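Putative dienelactone hydrolase (PDB 3F67) probably acts as an alpha/beta-hydrolase of the dienelactone hydrolase family, hydrolysing an ester or lactone bond in a substrate not yet identified. Local coordinates at residues A[11-16]-A[100-105]; A[37-42]-A[64-69]; A[129-134]-A[162-167]; A[143-148]-A[229-234]. All coordinates share one frame; numbering follows the deposited sequence.

Contact 1 of 4, residues A[11-16]-A[100-105]; sequences IPSQGE and LDHVAS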
loop_
_atom_site.group_PDB
_atom_site.type_symbol
_atom_site.label_atom_id
_atom_site.label_comp_id
_atom_site.label_asym_id
_atom_site.label_seq_id
_atom_site.Cartn_x
_atom_site.Cartn_y
_atom_site.Cartn_z
ATOM N N ILE A 11 16.303 2.223 -6.262
ATOM C CA ILE A 11 16.369 2.741 -4.916
ATOM C C ILE A 11 17.390 1.906 -4.168
ATOM O O ILE A 11 17.247 0.681 -4.070
ATOM C CB ILE A 11 14.986 2.719 -4.283
ATOM C CG1 ILE A 11 14.168 3.835 -5.001
ATOM C CG2 ILE A 11 15.105 2.994 -2.731
ATOM C CD1 ILE A 11 12.829 4.039 -4.525
ATOM N N PRO A 12 18.427 2.564 -3.618
ATOM C CA PRO A 12 19.451 1.807 -2.891
ATOM C C PRO A 12 18.809 1.196 -1.636
ATOM O O PRO A 12 18.118 1.889 -0.898
ATOM C CB PRO A 12 20.513 2.877 -2.535
ATOM C CG PRO A 12 20.252 4.045 -3.468
ATOM C CD PRO A 12 18.742 4.009 -3.756
ATOM N N SER A 13 18.975 -0.102 -1.408
ATOM C CA SER A 13 18.165 -0.719 -0.352
ATOM C C SER A 13 18.805 -1.955 0.235
ATOM O O SER A 13 18.932 -2.988 -0.444
ATOM C CB SER A 13 16.729 -1.032 -0.838
ATOM O OG SER A 13 15.866 -1.369 0.267
ATOM N N GLN A 14 19.173 -1.844 1.518
ATOM C CA GLN A 14 19.854 -2.927 2.243
ATOM C C GLN A 14 21.039 -3.514 1.421
ATOM O O GLN A 14 21.297 -4.727 1.458
ATOM C CB GLN A 14 18.826 -4.013 2.656
ATOM C CG GLN A 14 17.542 -3.447 3.323
ATOM C CD GLN A 14 16.543 -4.516 3.758
ATOM O OE1 GLN A 14 15.476 -4.743 3.121
ATOM N NE2 GLN A 14 16.859 -5.160 4.872
ATOM N N GLY A 15 21.756 -2.650 0.692
ATOM C CA GLY A 15 22.896 -3.048 -0.151
ATOM C C GLY A 15 22.657 -3.446 -1.619
ATOM O O GLY A 15 23.603 -3.810 -2.338
ATOM N N GLU A 16 21.401 -3.365 -2.055
ATOM C CA GLU A 16 21.004 -3.792 -3.396
ATOM C C GLU A 16 20.122 -2.747 -4.039
ATOM O O GLU A 16 19.525 -1.933 -3.335
ATOM C CB GLU A 16 20.264 -5.117 -3.318
ATOM C CG GLU A 16 21.161 -6.284 -3.009
ATOM C CD GLU A 16 20.372 -7.462 -2.531
ATOM O OE1 GLU A 16 19.868 -7.398 -1.393
ATOM O OE2 GLU A 16 20.247 -8.437 -3.298
ATOM N N LEU A 100 10.608 -0.404 2.434
ATOM C CA LEU A 100 9.792 0.806 2.390
ATOM C C LEU A 100 10.519 1.964 3.084
ATOM O O LEU A 100 10.423 3.126 2.616
ATOM C CB LEU A 100 8.438 0.588 3.021
ATOM C CG LEU A 100 7.607 -0.465 2.287
ATOM C CD1 LEU A 100 6.302 -0.763 3.038
ATOM C CD2 LEU A 100 7.303 -0.027 0.808
ATOM N N ASP A 101 11.205 1.667 4.191
ATOM C CA ASP A 101 12.048 2.716 4.842
ATOM C C ASP A 101 13.077 3.264 3.847
ATOM O O ASP A 101 13.355 4.479 3.850
ATOM C CB ASP A 101 12.835 2.181 6.037
ATOM C CG ASP A 101 11.946 1.790 7.223
ATOM O OD1 ASP A 101 10.792 2.298 7.372
ATOM O OD2 ASP A 101 12.444 0.960 8.018
ATOM N N HIS A 102 13.661 2.381 3.018
ATOM C CA HIS A 102 14.661 2.884 2.053
ATOM C C HIS A 102 14.041 3.741 0.956
ATOM O O HIS A 102 14.677 4.667 0.420
ATOM C CB HIS A 102 15.510 1.735 1.477
ATOM C CG HIS A 102 16.540 1.251 2.447
ATOM N ND1 HIS A 102 16.234 0.407 3.489
ATOM C CD2 HIS A 102 17.860 1.539 2.572
ATOM C CE1 HIS A 102 17.323 0.166 4.201
ATOM N NE2 HIS A 102 18.329 0.830 3.660
ATOM N N VAL A 103 12.800 3.418 0.597
ATOM C CA VAL A 103 12.099 4.249 -0.380
ATOM C C VAL A 103 11.906 5.668 0.245
ATOM O O VAL A 103 12.134 6.687 -0.422
ATOM C CB VAL A 103 10.701 3.648 -0.701
ATOM C CG1 VAL A 103 9.878 4.711 -1.528
ATOM C CG2 VAL A 103 10.863 2.340 -1.479
ATOM N N ALA A 104 11.489 5.724 1.514
ATOM C CA ALA A 104 11.237 7.002 2.194
ATOM C C ALA A 104 12.560 7.794 2.242
ATOM O O ALA A 104 12.579 9.030 2.028
ATOM C CB ALA A 104 10.679 6.749 3.629
ATOM N N SER A 105 13.660 7.095 2.513
ATOM C CA SER A 105 14.985 7.742 2.601
ATOM C C SER A 105 15.390 8.338 1.261
ATOM O O SER A 105 15.874 9.479 1.179
ATOM C CB SER A 105 16.044 6.755 3.096
ATOM O OG SER A 105 15.845 6.484 4.472
HETATM O O HOH W 1 17.395 4.478 -0.176
#
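In this alpha/beta-hydrolase fold the end of the edge strand 4-13 and the type I' turn that joins it to strand 16-25 lie against helix 93-108, and H102 is the helix residue they lean on. Strand 11-13 and helix 100-105 run at 134° to each other, with axes 7.9 Å apart at closest approach. The hairpin backbone lies over one face of the H102 imidazole: S13 CA sits 4.0 Å from the ring centroid in a CH-pi contact. H102 ND1 is bonded to the carbonyl of A98, one helical turn earlier, which helps to fix the ring's rotation. With S13 OG anti to the backbone N (chi1 -168°), the hydroxyl reaches past H102, coming 3.4 Å from H102 CB, and its hydrogen bond is made with D99. I11 points toward the helix and spreads over it with two branches. Its CG2 lies 3.6 Å from H102 O, while CD1 meets V103 CG2 at 4.0 Å, next to the sheet residue I63. Strand and helix backbones are also joined through a single water, which donates to P12 O at 2.8 Å and to H102 O at 2.8 Å.

Contact 2 of 4, residues A[37-42]-A[64-69]; sequences VVQEIF and APELYF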
loop_
_atom_site.group_PDB
_atom_site.type_symbol
_atom_site.label_atom_id
_atom_site.label_comp_id
_atom_site.label_asym_id
_atom_site.label_seq_id
_atom_site.Cartn_x
_atom_site.Cartn_y
_atom_site.Cartn_z
ATOM N N VAL A 37 3.496 3.713 -2.830
ATOM C CA VAL A 37 2.360 2.952 -3.354
ATOM C C VAL A 37 2.776 1.480 -3.298
ATOM O O VAL A 37 3.785 1.088 -3.938
ATOM C CB VAL A 37 2.074 3.336 -4.818
ATOM C CG1 VAL A 37 0.946 2.446 -5.375
ATOM C CG2 VAL A 37 1.618 4.828 -4.896
ATOM N N VAL A 38 2.028 0.663 -2.546
ATOM C CA VAL A 38 2.433 -0.751 -2.393
ATOM C C VAL A 38 1.602 -1.658 -3.288
ATOM O O VAL A 38 0.358 -1.696 -3.191
ATOM C CB VAL A 38 2.306 -1.268 -0.951
ATOM C CG1 VAL A 38 3.061 -2.643 -0.787
ATOM C CG2 VAL A 38 2.843 -0.261 0.062
ATOM N N GLN A 39 2.315 -2.382 -4.162
ATOM C CA GLN A 39 1.740 -3.315 -5.155
ATOM C C GLN A 39 0.810 -4.398 -4.576
ATOM O O GLN A 39 0.844 -4.685 -3.361
ATOM C CB GLN A 39 2.950 -4.041 -5.764
ATOM C CG GLN A 39 3.744 -4.766 -4.680
ATOM C CD GLN A 39 4.857 -5.628 -5.277
ATOM O OE1 GLN A 39 5.917 -5.108 -5.614
ATOM N NE2 GLN A 39 4.594 -6.925 -5.456
ATOM N N GLU A 40 -0.014 -4.994 -5.458
ATOM C CA GLU A 40 -0.629 -6.294 -5.199
ATOM C C GLU A 40 0.439 -7.385 -5.443
ATOM O O GLU A 40 1.646 -7.064 -5.596
ATOM C CB GLU A 40 -1.816 -6.484 -6.133
ATOM C CG GLU A 40 -2.791 -5.255 -6.127
ATOM C CD GLU A 40 -3.994 -5.475 -7.052
ATOM O OE1 GLU A 40 -3.838 -5.374 -8.290
ATOM O OE2 GLU A 40 -5.124 -5.679 -6.547
ATOM N N ILE A 41 0.029 -8.660 -5.483
ATOM C CA ILE A 41 1.003 -9.736 -5.740
ATOM C C ILE A 41 1.575 -9.724 -7.181
ATOM O O ILE A 41 2.489 -10.492 -7.498
ATOM C CB ILE A 41 0.408 -11.123 -5.462
ATOM C CG1 ILE A 41 -0.832 -11.385 -6.317
ATOM C CG2 ILE A 41 0.098 -11.221 -3.954
ATOM C CD1 ILE A 41 -1.391 -12.781 -6.193
ATOM N N PHE A 42 1.054 -8.835 -8.022
ATOM C CA PHE A 42 1.451 -8.823 -9.426
ATOM C C PHE A 42 2.643 -7.945 -9.711
ATOM O O PHE A 42 3.067 -7.820 -10.875
ATOM C CB PHE A 42 0.244 -8.474 -10.328
ATOM C CG PHE A 42 -0.976 -9.289 -9.995
ATOM C CD1 PHE A 42 -0.948 -10.682 -10.103
ATOM C CD2 PHE A 42 -2.135 -8.667 -9.505
ATOM C CE1 PHE A 42 -2.082 -11.491 -9.747
ATOM C CE2 PHE A 42 -3.271 -9.455 -9.157
ATOM C CZ PHE A 42 -3.219 -10.881 -9.276
ATOM N N ALA A 64 6.382 3.609 -6.485
ATOM C CA ALA A 64 5.999 2.200 -6.322
ATOM C C ALA A 64 7.272 1.340 -6.480
ATOM O O ALA A 64 7.754 1.157 -7.607
ATOM C CB ALA A 64 5.009 1.791 -7.413
ATOM N N PRO A 65 7.762 0.767 -5.377
ATOM C CA PRO A 65 8.940 -0.134 -5.446
ATOM C C PRO A 65 8.574 -1.573 -5.868
ATOM O O PRO A 65 7.498 -2.084 -5.521
ATOM C CB PRO A 65 9.457 -0.126 -3.996
ATOM C CG PRO A 65 8.200 0.052 -3.153
ATOM C CD PRO A 65 7.350 1.048 -3.977
ATOM N N GLU A 66 9.507 -2.193 -6.574
ATOM C CA GLU A 66 9.426 -3.575 -6.985
ATOM C C GLU A 66 9.855 -4.432 -5.790
ATOM O O GLU A 66 11.004 -4.912 -5.732
ATOM C CB GLU A 66 10.390 -3.781 -8.154
ATOM C CG GLU A 66 10.028 -4.977 -9.036
ATOM C CD GLU A 66 8.677 -4.808 -9.700
ATOM O OE1 GLU A 66 7.658 -5.113 -9.039
ATOM O OE2 GLU A 66 8.637 -4.385 -10.885
ATOM N N LEU A 67 8.936 -4.641 -4.842
ATOM C CA LEU A 67 9.334 -5.257 -3.544
ATOM C C LEU A 67 9.802 -6.712 -3.637
ATOM O O LEU A 67 10.530 -7.186 -2.749
ATOM C CB LEU A 67 8.191 -5.121 -2.521
ATOM C CG LEU A 67 7.964 -3.643 -2.167
ATOM C CD1 LEU A 67 6.595 -3.404 -1.530
ATOM C CD2 LEU A 67 9.027 -3.221 -1.161
ATOM N N TYR A 68 9.406 -7.422 -4.699
ATOM C CA TYR A 68 9.750 -8.858 -4.782
ATOM C C TYR A 68 11.105 -9.100 -5.458
ATOM O O TYR A 68 11.484 -10.257 -5.636
ATOM C CB TYR A 68 8.669 -9.647 -5.560
ATOM C CG TYR A 68 7.263 -9.668 -4.929
ATOM C CD1 TYR A 68 7.038 -9.181 -3.625
ATOM C CD2 TYR A 68 6.190 -10.211 -5.644
ATOM C CE1 TYR A 68 5.729 -9.232 -3.044
ATOM C CE2 TYR A 68 4.888 -10.268 -5.099
ATOM C CZ TYR A 68 4.674 -9.785 -3.809
ATOM O OH TYR A 68 3.402 -9.823 -3.294
ATOM N N PHE A 69 11.842 -8.033 -5.817
ATOM C CA PHE A 69 12.968 -8.171 -6.795
ATOM C C PHE A 69 14.042 -9.212 -6.441
ATOM O O PHE A 69 14.629 -9.836 -7.334
ATOM C CB PHE A 69 13.607 -6.793 -7.151
ATOM C CG PHE A 69 14.538 -6.253 -6.088
ATOM C CD1 PHE A 69 15.919 -6.257 -6.290
ATOM C CD2 PHE A 69 14.042 -5.767 -4.874
ATOM C CE1 PHE A 69 16.798 -5.756 -5.277
ATOM C CE2 PHE A 69 14.879 -5.275 -3.883
ATOM C CZ PHE A 69 16.267 -5.268 -4.076
HETATM O O HOH W 2 4.952 -1.407 -4.751
HETATM O O HOH W 3 7.605 -6.877 -6.874
#
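Strands 32-38 and 61-65 are parallel neighbours of the alpha/beta-hydrolase sheet, joined through helix 46-57 in a beta-alpha-beta crossover, and here their C-terminal ends separate into loops. The CA atoms of V37 and A64 are 4.8 Å apart, whereas those of I41 and Y68 are 8.8 Å apart, although the two directions still differ by just 31°. Where the strands are still close, A64 CA makes a CH...O contact with V37 O. Beyond it a water fills the widening gap, donating to V37 O and P65 O and accepting from Q39 N, and so continues the link between the strands.

Q39 spans the split with its side chain. CG lies between the backbone N and the carbonyl carbon (chi1 59°) and the chain is extended beyond it, which carries the amide across to the other loop. There OE1 accepts the L67 N-H at 3.2 Å, a moderately bent bond with the donor tilted 34° from the carbonyl plane. OE1 also accepts a hydrogen bond from a second water, which in turn accepts from Y68 N. The other end of the amide, NE2, donates back to E40 O at 3.0 Å, so both ends are held. Beside this polar bridge V38 CG1 packs on L67 CD1 at 3.7 Å. I41 O approaches the Y68 ring at its edge, 3.4 Å from CE2, and Q39 NE2 stands over the centre of one face of that ring, 3.3 Å from Y68 CZ.

Contact 3 of 4, residues A[129-134]-A[162-167]; sequences TWLYAA and VDIAVD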
loop_
_atom_site.group_PDB
_atom_site.type_symbol
_atom_site.label_atom_id
_atom_site.label_comp_id
_atom_site.label_asym_id
_atom_site.label_seq_id
_atom_site.Cartn_x
_atom_site.Cartn_y
_atom_site.Cartn_z
ATOM N N THR A 129 0.512 -2.167 4.180
ATOM C CA THR A 129 0.178 -0.811 4.597
ATOM C C THR A 129 -0.109 -0.735 6.110
ATOM O O THR A 129 0.430 0.128 6.789
ATOM C CB THR A 129 -0.972 -0.228 3.728
ATOM O OG1 THR A 129 -0.458 -0.026 2.406
ATOM C CG2 THR A 129 -1.378 1.190 4.226
ATOM N N TRP A 130 -0.975 -1.620 6.625
ATOM C CA TRP A 130 -1.213 -1.647 8.066
ATOM C C TRP A 130 0.072 -1.881 8.840
ATOM O O TRP A 130 0.342 -1.208 9.845
ATOM C CB TRP A 130 -2.190 -2.787 8.415
ATOM C CG TRP A 130 -3.637 -2.542 8.046
ATOM C CD1 TRP A 130 -4.344 -3.109 6.996
ATOM C CD2 TRP A 130 -4.577 -1.728 8.771
ATOM N NE1 TRP A 130 -5.672 -2.682 7.034
ATOM C CE2 TRP A 130 -5.828 -1.832 8.105
ATOM C CE3 TRP A 130 -4.470 -0.894 9.917
ATOM C CZ2 TRP A 130 -6.972 -1.152 8.541
ATOM C CZ3 TRP A 130 -5.618 -0.211 10.365
ATOM C CH2 TRP A 130 -6.860 -0.348 9.676
ATOM N N LEU A 131 0.832 -2.888 8.416
ATOM C CA LEU A 131 2.085 -3.197 9.117
ATOM C C LEU A 131 3.029 -1.990 9.154
ATOM O O LEU A 131 3.700 -1.737 10.185
ATOM C CB LEU A 131 2.803 -4.399 8.498
ATOM C CG LEU A 131 2.036 -5.740 8.478
ATOM C CD1 LEU A 131 2.944 -6.890 7.958
ATOM C CD2 LEU A 131 1.390 -6.088 9.770
ATOM N N TYR A 132 3.167 -1.303 8.005
ATOM C CA TYR A 132 4.098 -0.174 7.920
ATOM C C TYR A 132 3.670 0.972 8.844
ATOM O O TYR A 132 4.534 1.667 9.450
ATOM C CB TYR A 132 4.213 0.341 6.457
ATOM C CG TYR A 132 5.454 1.185 6.290
ATOM C CD1 TYR A 132 6.721 0.624 6.446
ATOM C CD2 TYR A 132 5.342 2.547 6.037
ATOM C CE1 TYR A 132 7.862 1.395 6.350
ATOM C CE2 TYR A 132 6.497 3.356 5.919
ATOM C CZ TYR A 132 7.739 2.760 6.068
ATOM O OH TYR A 132 8.882 3.517 5.972
ATOM N N ALA A 133 2.352 1.153 8.999
ATOM C CA ALA A 133 1.850 2.164 9.916
ATOM C C ALA A 133 2.215 1.884 11.388
ATOM O O ALA A 133 2.293 2.821 12.176
ATOM C CB ALA A 133 0.294 2.364 9.757
ATOM N N ALA A 134 2.503 0.624 11.734
ATOM C CA ALA A 134 3.004 0.294 13.078
ATOM C C ALA A 134 4.533 0.196 13.107
ATOM O O ALA A 134 5.131 -0.142 14.142
ATOM C CB ALA A 134 2.411 -1.028 13.547
ATOM N N VAL A 162 -4.238 -7.384 12.903
ATOM C CA VAL A 162 -4.909 -7.452 14.217
ATOM C C VAL A 162 -3.875 -7.385 15.327
ATOM O O VAL A 162 -4.138 -6.795 16.361
ATOM C CB VAL A 162 -5.797 -8.698 14.408
ATOM C CG1 VAL A 162 -7.108 -8.571 13.606
ATOM C CG2 VAL A 162 -5.033 -9.959 14.076
ATOM N N ASP A 163 -2.689 -7.960 15.084
ATOM C CA ASP A 163 -1.607 -8.038 16.134
ATOM C C ASP A 163 -0.888 -6.716 16.404
ATOM O O ASP A 163 -0.286 -6.518 17.477
ATOM C CB ASP A 163 -0.539 -9.063 15.711
ATOM C CG ASP A 163 -1.094 -10.422 15.531
ATOM O OD1 ASP A 163 -1.779 -10.936 16.467
ATOM O OD2 ASP A 163 -0.891 -11.007 14.456
ATOM N N ILE A 164 -0.907 -5.819 15.408
ATOM C CA ILE A 164 -0.100 -4.599 15.499
ATOM C C ILE A 164 -0.914 -3.362 15.706
ATOM O O ILE A 164 -0.359 -2.281 15.831
ATOM C CB ILE A 164 0.882 -4.443 14.298
ATOM C CG1 ILE A 164 0.192 -4.577 12.930
ATOM C CG2 ILE A 164 1.912 -5.538 14.392
ATOM C CD1 ILE A 164 -0.684 -3.403 12.510
ATOM N N ALA A 165 -2.243 -3.526 15.793
ATOM C CA ALA A 165 -3.128 -2.385 16.003
ATOM C C ALA A 165 -2.608 -1.589 17.210
ATOM O O ALA A 165 -2.575 -0.358 17.258
ATOM C CB ALA A 165 -4.605 -2.862 16.210
ATOM N N VAL A 166 -2.143 -2.334 18.200
ATOM C CA VAL A 166 -1.577 -1.751 19.365
ATOM C C VAL A 166 -0.376 -0.796 19.158
ATOM O O VAL A 166 -0.157 0.096 19.974
ATOM C CB VAL A 166 -1.238 -2.905 20.408
ATOM C CG1 VAL A 166 -0.419 -4.034 19.749
ATOM C CG2 VAL A 166 -0.570 -2.328 21.642
ATOM N N ASP A 167 0.378 -0.970 18.063
ATOM C CA ASP A 167 1.641 -0.233 17.785
ATOM C C ASP A 167 1.461 0.807 16.647
ATOM O O ASP A 167 2.405 1.468 16.250
ATOM C CB ASP A 167 2.759 -1.217 17.369
ATOM C CG ASP A 167 3.175 -2.155 18.502
ATOM O OD1 ASP A 167 3.075 -1.775 19.681
ATOM O OD2 ASP A 167 3.599 -3.278 18.209
#
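I164 carries its CG1 between the backbone N and the carbonyl carbon (chi1 52°), and a second turn at chi2 (73°) bends CD1 round toward the C-terminal end of helix 124-133, the helix that follows the presumed nucleophile elbow of this alpha/beta-hydrolase fold. The folded side chain meets W130 and L131 of the helix and A134 just after it. CD1 comes within 3.6 Å of W130 O, a carbonyl that accepts a weak bond from A134 N. CG1 rests against L131 CD2 at 3.7 Å, the two side chains crossing at about a right angle, and CB touches A134 CB at 3.8 Å. L131 also packs on L97 of helix 93-108, and the W130 indole reaches the sheet, bonded through NE1 to Y176 on strand 172-177; the I164 patch itself joins the helix end to segment 162-167. A134 CB rests against both I164 and D167, whose own backbones are linked by a 2.7 Å bond from D167 N to I164 O. The carboxylate of D167 leads away from this surface, leaving its CB and main chain to make the contact. Nearest of these is D167 O, 3.4 Å from A134 CA in a CH...O contact with an angle of 138° at the hydrogen.

Contact 4 of 4, residues A[143-148]-A[229-234]; sequences VAWYGK and DGWQRM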
loop_
_atom_site.group_PDB
_atom_site.type_symbol
_atom_site.label_atom_id
_atom_site.label_comp_id
_atom_site.label_asym_id
_atom_site.label_seq_id
_atom_site.Cartn_x
_atom_site.Cartn_y
_atom_site.Cartn_z
ATOM N N VAL A 143 -3.489 4.595 3.921
ATOM C CA VAL A 143 -4.773 4.106 3.368
ATOM C C VAL A 143 -4.563 2.694 2.831
ATOM O O VAL A 143 -3.810 2.496 1.858
ATOM C CB VAL A 143 -5.335 5.055 2.261
ATOM C CG1 VAL A 143 -6.687 4.488 1.684
ATOM C CG2 VAL A 143 -5.583 6.478 2.910
ATOM N N ALA A 144 -5.245 1.719 3.460
ATOM C CA ALA A 144 -5.050 0.286 3.121
ATOM C C ALA A 144 -6.300 -0.150 2.362
ATOM O O ALA A 144 -7.436 -0.010 2.875
ATOM C CB ALA A 144 -4.908 -0.504 4.403
ATOM N N TRP A 145 -6.117 -0.673 1.149
ATOM C CA TRP A 145 -7.255 -1.180 0.394
ATOM C C TRP A 145 -7.278 -2.701 0.459
ATOM O O TRP A 145 -6.351 -3.345 0.004
ATOM C CB TRP A 145 -7.163 -0.800 -1.062
ATOM C CG TRP A 145 -7.044 0.690 -1.365
ATOM C CD1 TRP A 145 -5.972 1.523 -1.066
ATOM C CD2 TRP A 145 -7.980 1.487 -2.136
ATOM N NE1 TRP A 145 -6.221 2.793 -1.590
ATOM C CE2 TRP A 145 -7.419 2.782 -2.266
ATOM C CE3 TRP A 145 -9.237 1.216 -2.725
ATOM C CZ2 TRP A 145 -8.099 3.855 -2.964
ATOM C CZ3 TRP A 145 -9.898 2.231 -3.477
ATOM C CH2 TRP A 145 -9.319 3.541 -3.573
ATOM N N TYR A 146 -8.366 -3.226 1.019
ATOM C CA TYR A 146 -8.665 -4.677 1.115
ATOM C C TYR A 146 -7.413 -5.519 1.352
ATOM O O TYR A 146 -7.077 -6.415 0.544
ATOM C CB TYR A 146 -9.452 -5.146 -0.121
ATOM C CG TYR A 146 -9.175 -4.415 -1.427
ATOM C CD1 TYR A 146 -8.113 -4.796 -2.260
ATOM C CD2 TYR A 146 -10.020 -3.398 -1.863
ATOM C CE1 TYR A 146 -7.870 -4.151 -3.470
ATOM C CE2 TYR A 146 -9.799 -2.760 -3.097
ATOM C CZ TYR A 146 -8.737 -3.123 -3.868
ATOM O OH TYR A 146 -8.520 -2.509 -5.063
ATOM N N GLY A 147 -6.737 -5.224 2.466
ATOM C CA GLY A 147 -5.593 -5.997 2.962
ATOM C C GLY A 147 -6.067 -7.000 4.020
ATOM O O GLY A 147 -6.819 -6.636 4.940
ATOM N N LYS A 148 -5.609 -8.248 3.909
ATOM C CA LYS A 148 -5.912 -9.288 4.901
ATOM C C LYS A 148 -5.618 -8.815 6.311
ATOM O O LYS A 148 -4.535 -8.267 6.556
ATOM C CB LYS A 148 -5.036 -10.522 4.645
ATOM C CG LYS A 148 -5.084 -11.505 5.786
ATOM C CD LYS A 148 -3.812 -12.384 5.867
ATOM C CE LYS A 148 -3.376 -12.754 4.488
ATOM N NZ LYS A 148 -4.549 -13.310 3.755
ATOM N N ASP A 229 -15.449 6.446 -5.075
ATOM C CA ASP A 229 -15.649 6.925 -3.702
ATOM C C ASP A 229 -14.403 6.682 -2.850
ATOM O O ASP A 229 -13.970 7.558 -2.091
ATOM C CB ASP A 229 -16.882 6.263 -3.069
ATOM C CG ASP A 229 -17.195 6.832 -1.697
ATOM O OD1 ASP A 229 -17.854 7.884 -1.662
ATOM O OD2 ASP A 229 -16.757 6.276 -0.663
ATOM N N GLY A 230 -13.832 5.481 -2.953
ATOM C CA GLY A 230 -12.611 5.147 -2.168
ATOM C C GLY A 230 -11.452 6.060 -2.507
ATOM O O GLY A 230 -10.720 6.546 -1.609
ATOM N N TRP A 231 -11.299 6.353 -3.796
ATOM C CA TRP A 231 -10.212 7.238 -4.225
ATOM C C TRP A 231 -10.402 8.637 -3.592
ATOM O O TRP A 231 -9.441 9.240 -3.102
ATOM C CB TRP A 231 -10.206 7.365 -5.747
ATOM C CG TRP A 231 -8.916 7.957 -6.296
ATOM C CD1 TRP A 231 -8.741 9.203 -6.815
ATOM C CD2 TRP A 231 -7.651 7.272 -6.433
ATOM N NE1 TRP A 231 -7.409 9.362 -7.215
ATOM C CE2 TRP A 231 -6.735 8.196 -7.006
ATOM C CE3 TRP A 231 -7.208 5.978 -6.103
ATOM C CZ2 TRP A 231 -5.396 7.868 -7.278
ATOM C CZ3 TRP A 231 -5.869 5.646 -6.349
ATOM C CH2 TRP A 231 -4.980 6.597 -6.946
ATOM N N GLN A 232 -11.655 9.115 -3.540
ATOM C CA GLN A 232 -11.888 10.439 -2.947
ATOM C C GLN A 232 -11.676 10.382 -1.434
ATOM O O GLN A 232 -11.112 11.337 -0.869
ATOM C CB GLN A 232 -13.296 10.948 -3.282
ATOM C CG GLN A 232 -13.472 11.280 -4.809
ATOM C CD GLN A 232 -12.352 12.220 -5.346
ATOM O OE1 GLN A 232 -11.660 11.921 -6.361
ATOM N NE2 GLN A 232 -12.123 13.333 -4.623
ATOM N N ARG A 233 -12.043 9.268 -0.809
ATOM C CA ARG A 233 -11.818 9.127 0.675
ATOM C C ARG A 233 -10.331 9.074 0.967
ATOM O O ARG A 233 -9.880 9.621 1.959
ATOM C CB ARG A 233 -12.493 7.868 1.253
ATOM C CG ARG A 233 -14.044 7.997 1.372
ATOM C CD ARG A 233 -14.650 6.737 1.978
ATOM N NE ARG A 233 -16.109 6.933 2.040
ATOM C CZ ARG A 233 -16.766 7.466 3.064
ATOM N NH1 ARG A 233 -16.118 7.816 4.174
ATOM N NH2 ARG A 233 -18.110 7.569 2.998
HETATM N N MSE A 234 -9.559 8.428 0.093
HETATM C CA MSE A 234 -8.097 8.391 0.275
HETATM C C MSE A 234 -7.490 9.802 0.200
HETATM O O MSE A 234 -6.708 10.222 1.066
HETATM C CB MSE A 234 -7.455 7.504 -0.791
HETATM C CG MSE A 234 -5.915 7.457 -0.723
HETATM SE SE MSE A 234 -5.224 6.658 -2.374
HETATM C CE MSE A 234 -5.761 8.078 -3.567
#
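The W145 indole projects from the sheet toward helix 224-238 and meets M234 at its edge: the selenium of this selenomethionine lies 5.1 Å from the centroid of the five-membered ring, 89° off the ring normal, a Met-aromatic contact near the ring plane. W145 also meets the ring of F122, their planes about 30° apart. On the helix itself, M234 CE stands 3.4 Å above the plane of the W231 ring, over its centre. The side chains of W145 and W231 cross at about a right angle, W145 CZ2 lying 3.9 Å from W231 CE3. W231 also makes a cation-pi contact with R54 of helix 46-57. At G230, which has no side chain, the W145 ring comes up to the main chain, its CH2 3.5 Å from G230 C and 3.4 Å from W231 N. M234 CG, anti to the backbone N (chi1 177°), reaches the sheet at V143, 3.8 Å from its CG2. Along the helix, R233 NE forms a salt bridge with the syn lone pair of D229 OD2, an oxygen also bonded to Y207 OH. Strand 143-145 and helix 229-234 run nearly antiparallel, at 161°, an arrangement that belongs to the alpha/beta-hydrolase fold, in which the C-terminal helix packs on the parallel strands.

In the fold
Contacts 1, 2 and 4 all reach the eight-stranded mixed sheet, from one edge strand, 4-13, to the inner strand 141-145; contact 3 lies among helices beside it. Along the chain, contact 2 falls within the span bounded by contact 1, and contacts 3 and 4 follow with their segments interleaved. Contacts 1 and 2, with centres 13 Å apart, meet where V103 packs on P65. Contacts 1 and 3 join through D101 and Y132, and contacts 3 and 4 through W130 on A144. Contacts 1 and 4 lie 25 Å apart between centres, on opposite sides of the chain's centre. Of the four, contact 2 touches the probable Cys-His-Asp triad (C123, H212, D180), through E40 on C123, and W145 of contact 4 lies near it.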